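Local coordinates for protein CAS3 Metal dependent phosphohydrolase (Methanocaldococcus jannaschii, PDB 3S4L) that cleaves single-stranded DNA in a magnesium-dependent reaction, and single-stranded RNA without added cations, as the HD nuclease of CRISPR interference, at residues 37-42 / 209-214. Numbering follows the deposited sequence.
Sequences KTIKRA and GTLLLP
Ile39 packs against Leu211 and Pro214 where two nearly antiparallel helices of the mainly helical HD domain meet, their local axes 9.7 Å apart and inclined at 155°. No hydrogen bond joins 37-42 to 209-214; the contact is wholly apolar.

Ile39 divides its two branches between two partners. With CG2 anti to the backbone N, this methyl meets Leu211 CD2 at 3.2 Å, a spacing shorter than normal carbon contact, which may owe something to coordinate error. The other branch reaches out through CG1, nearly extended (chi2 169°), so that CD1 passes the proline ring and comes to 3.8 Å from Pro214 CG. Val55 and Met59 of helix 52-65 and Trp28 of helix 17-31 also touch Ile39, and Trp28 reaches Pro214 as well, which makes this pair part of the buried interior. Leu211 also packs on Ile115 and Thr119 of helix 110-121; its side chain lies about 9 Å from that of His123, a ligand of the catalytic metal, so the contact lies near the metal site but outside its ligand shell.

The remaining packing is methyl against methyl, toward the more exposed border. Thr210 CG2 points between Thr38 and Ala42, one helical turn apart. It lies 4.0 Å from Ala42 CB and 3.8 Å from Thr38 CG2.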
ATOM      1  N   LYS A  37     -12.325  14.387   8.499  1.00 35.22           N
ATOM      2  CA  LYS A  37     -12.757  15.545   7.713  1.00 39.43           C
ATOM      3  C   LYS A  37     -11.685  16.014   6.715  1.00 45.22           C
ATOM      4  O   LYS A  37     -11.990  16.269   5.544  1.00 47.00           O
ATOM      5  CB  LYS A  37     -13.197  16.704   8.611  1.00 34.45           C
ATOM      6  CG  LYS A  37     -13.728  17.910   7.851  1.00 31.58           C
ATOM      7  CD  LYS A  37     -14.050  19.030   8.829  1.00 41.15           C
ATOM      8  CE  LYS A  37     -14.212  20.380   8.160  1.00 42.27           C
ATOM      9  NZ  LYS A  37     -15.624  20.694   7.841  1.00 44.44           N
ATOM     10  N   THR A  38     -10.442  16.120   7.180  1.00 43.98           N
ATOM     11  CA  THR A  38      -9.349  16.610   6.343  1.00 40.91           C
ATOM     12  C   THR A  38      -9.153  15.704   5.142  1.00 36.50           C
ATOM     13  O   THR A  38      -9.047  16.168   4.012  1.00 42.74           O
ATOM     14  CB  THR A  38      -8.037  16.705   7.136  1.00 47.56           C
ATOM     15  OG1 THR A  38      -8.235  17.567   8.263  1.00 59.14           O
ATOM     16  CG2 THR A  38      -6.917  17.277   6.273  1.00 41.99           C
ATOM     17  N   ILE A  39      -9.124  14.405   5.386  1.00 33.04           N
ATOM     18  CA  ILE A  39      -8.998  13.450   4.300  1.00 34.50           C
ATOM     19  C   ILE A  39     -10.204  13.512   3.349  1.00 43.53           C
ATOM     20  O   ILE A  39     -10.034  13.476   2.136  1.00 42.87           O
ATOM     21  CB  ILE A  39      -8.829  12.035   4.844  1.00 30.64           C
ATOM     22  CG1 ILE A  39      -7.604  11.970   5.762  1.00 34.74           C
ATOM     23  CG2 ILE A  39      -8.696  11.045   3.702  1.00 32.30           C
ATOM     24  CD1 ILE A  39      -7.504  10.680   6.549  1.00 35.34           C
ATOM     25  N   LYS A  40     -11.421  13.613   3.893  1.00 40.02           N
ATOM     26  CA  LYS A  40     -12.602  13.704   3.029  1.00 39.63           C
ATOM     27  C   LYS A  40     -12.521  14.903   2.090  1.00 41.56           C
ATOM     28  O   LYS A  40     -12.843  14.793   0.899  1.00 36.45           O
ATOM     29  CB  LYS A  40     -13.897  13.776   3.832  1.00 41.85           C
ATOM     30  CG  LYS A  40     -15.136  14.124   3.011  1.00 40.95           C
ATOM     31  CD  LYS A  40     -16.385  14.116   3.898  1.00 45.84           C
ATOM     32  CE  LYS A  40     -17.667  14.269   3.078  1.00 48.08           C
ATOM     33  NZ  LYS A  40     -17.825  15.642   2.543  1.00 50.33           N
ATOM     34  N   ARG A  41     -12.086  16.046   2.617  1.00 38.92           N
ATOM     35  CA  ARG A  41     -12.063  17.270   1.818  1.00 43.72           C
ATOM     36  C   ARG A  41     -10.878  17.342   0.844  1.00 42.21           C
ATOM     37  O   ARG A  41     -10.946  18.038  -0.170  1.00 48.45           O
ATOM     38  CB  ARG A  41     -12.181  18.522   2.701  1.00 52.62           C
ATOM     39  CG  ARG A  41     -13.643  18.890   2.998  1.00 54.50           C
ATOM     40  CD  ARG A  41     -13.786  19.811   4.188  1.00 62.31           C
ATOM     41  NE  ARG A  41     -14.363  21.103   3.818  1.00 73.25           N
ATOM     42  CZ  ARG A  41     -15.650  21.308   3.540  1.00 80.87           C
ATOM     43  NH1 ARG A  41     -16.514  20.298   3.572  1.00 81.21           N
ATOM     44  NH2 ARG A  41     -16.075  22.527   3.214  1.00 82.79           N
ATOM     45  N   ALA A  42      -9.816  16.604   1.146  1.00 36.52           N
ATOM     46  CA  ALA A  42      -8.675  16.472   0.252  1.00 43.89           C
ATOM     47  C   ALA A  42      -9.075  15.645  -0.961  1.00 49.47           C
ATOM     48  O   ALA A  42      -8.811  16.042  -2.092  1.00 52.58           O
ATOM     49  CB  ALA A  42      -7.500  15.816   0.976  1.00 39.58           C
ATOM     50  N   GLY A 209       0.264  13.448   0.624  1.00 41.73           N
ATOM     51  CA  GLY A 209       0.782  13.916   1.896  1.00 39.36           C
ATOM     52  C   GLY A 209      -0.268  13.852   2.985  1.00 37.77           C
ATOM     53  O   GLY A 209       0.026  13.485   4.116  1.00 40.89           O
ATOM     54  N   THR A 210      -1.505  14.188   2.633  1.00 43.13           N
ATOM     55  CA  THR A 210      -2.632  14.139   3.577  1.00 41.68           C
ATOM     56  C   THR A 210      -2.998  12.706   3.979  1.00 36.88           C
ATOM     57  O   THR A 210      -3.245  12.425   5.151  1.00 36.74           O
ATOM     58  CB  THR A 210      -3.895  14.812   2.966  1.00 44.14           C
ATOM     59  OG1 THR A 210      -3.560  16.114   2.472  1.00 47.69           O
ATOM     60  CG2 THR A 210      -5.015  14.931   3.994  1.00 37.70           C
ATOM     61  N   LEU A 211      -3.057  11.796   3.009  1.00 37.78           N
ATOM     62  CA  LEU A 211      -3.419  10.417   3.326  1.00 34.48           C
ATOM     63  C   LEU A 211      -2.298   9.757   4.122  1.00 35.38           C
ATOM     64  O   LEU A 211      -2.547   8.899   4.969  1.00 37.71           O
ATOM     65  CB  LEU A 211      -3.738   9.615   2.054  1.00 33.49           C
ATOM     66  CG  LEU A 211      -4.822  10.186   1.127  1.00 38.78           C
ATOM     67  CD1 LEU A 211      -5.116   9.247  -0.042  1.00 34.61           C
ATOM     68  CD2 LEU A 211      -6.078  10.474   1.883  1.00 39.09           C
ATOM     69  N   LEU A 212      -1.064  10.169   3.846  1.00 37.55           N
ATOM     70  CA  LEU A 212       0.115   9.620   4.519  1.00 49.45           C
ATOM     71  C   LEU A 212       0.132   9.766   6.064  1.00 47.93           C
ATOM     72  O   LEU A 212       0.412   8.793   6.780  1.00 45.41           O
ATOM     73  CB  LEU A 212       1.375  10.248   3.917  1.00 61.30           C
ATOM     74  CG  LEU A 212       2.406   9.337   3.253  1.00 68.05           C
ATOM     75  CD1 LEU A 212       1.868   7.915   3.157  1.00 68.40           C
ATOM     76  CD2 LEU A 212       2.831   9.882   1.874  1.00 66.80           C
ATOM     77  N   LEU A 213      -0.164  10.962   6.577  1.00 49.69           N
ATOM     78  CA  LEU A 213      -0.030  11.230   8.023  1.00 45.74           C
ATOM     79  C   LEU A 213      -0.640  10.165   8.922  1.00 43.88           C
ATOM     80  O   LEU A 213       0.027   9.643   9.815  1.00 48.89           O
ATOM     81  CB  LEU A 213      -0.626  12.580   8.406  1.00 57.66           C
ATOM     82  CG  LEU A 213       0.249  13.830   8.418  1.00 67.88           C
ATOM     83  CD1 LEU A 213      -0.062  14.723   7.213  1.00 64.54           C
ATOM     84  CD2 LEU A 213       0.032  14.588   9.718  1.00 72.42           C
ATOM     85  N   PRO A 214      -1.918   9.844   8.702  1.00 50.05           N
ATOM     86  CA  PRO A 214      -2.566   8.905   9.623  1.00 59.65           C
ATOM     87  C   PRO A 214      -1.883   7.534   9.609  1.00 67.15           C
ATOM     88  O   PRO A 214      -1.832   6.869  10.656  1.00 69.29           O
ATOM     89  CB  PRO A 214      -4.005   8.821   9.087  1.00 58.11           C
ATOM     90  CG  PRO A 214      -4.176  10.053   8.209  1.00 48.86           C
ATOM     91  CD  PRO A 214      -2.822  10.290   7.629  1.00 47.29           C
TER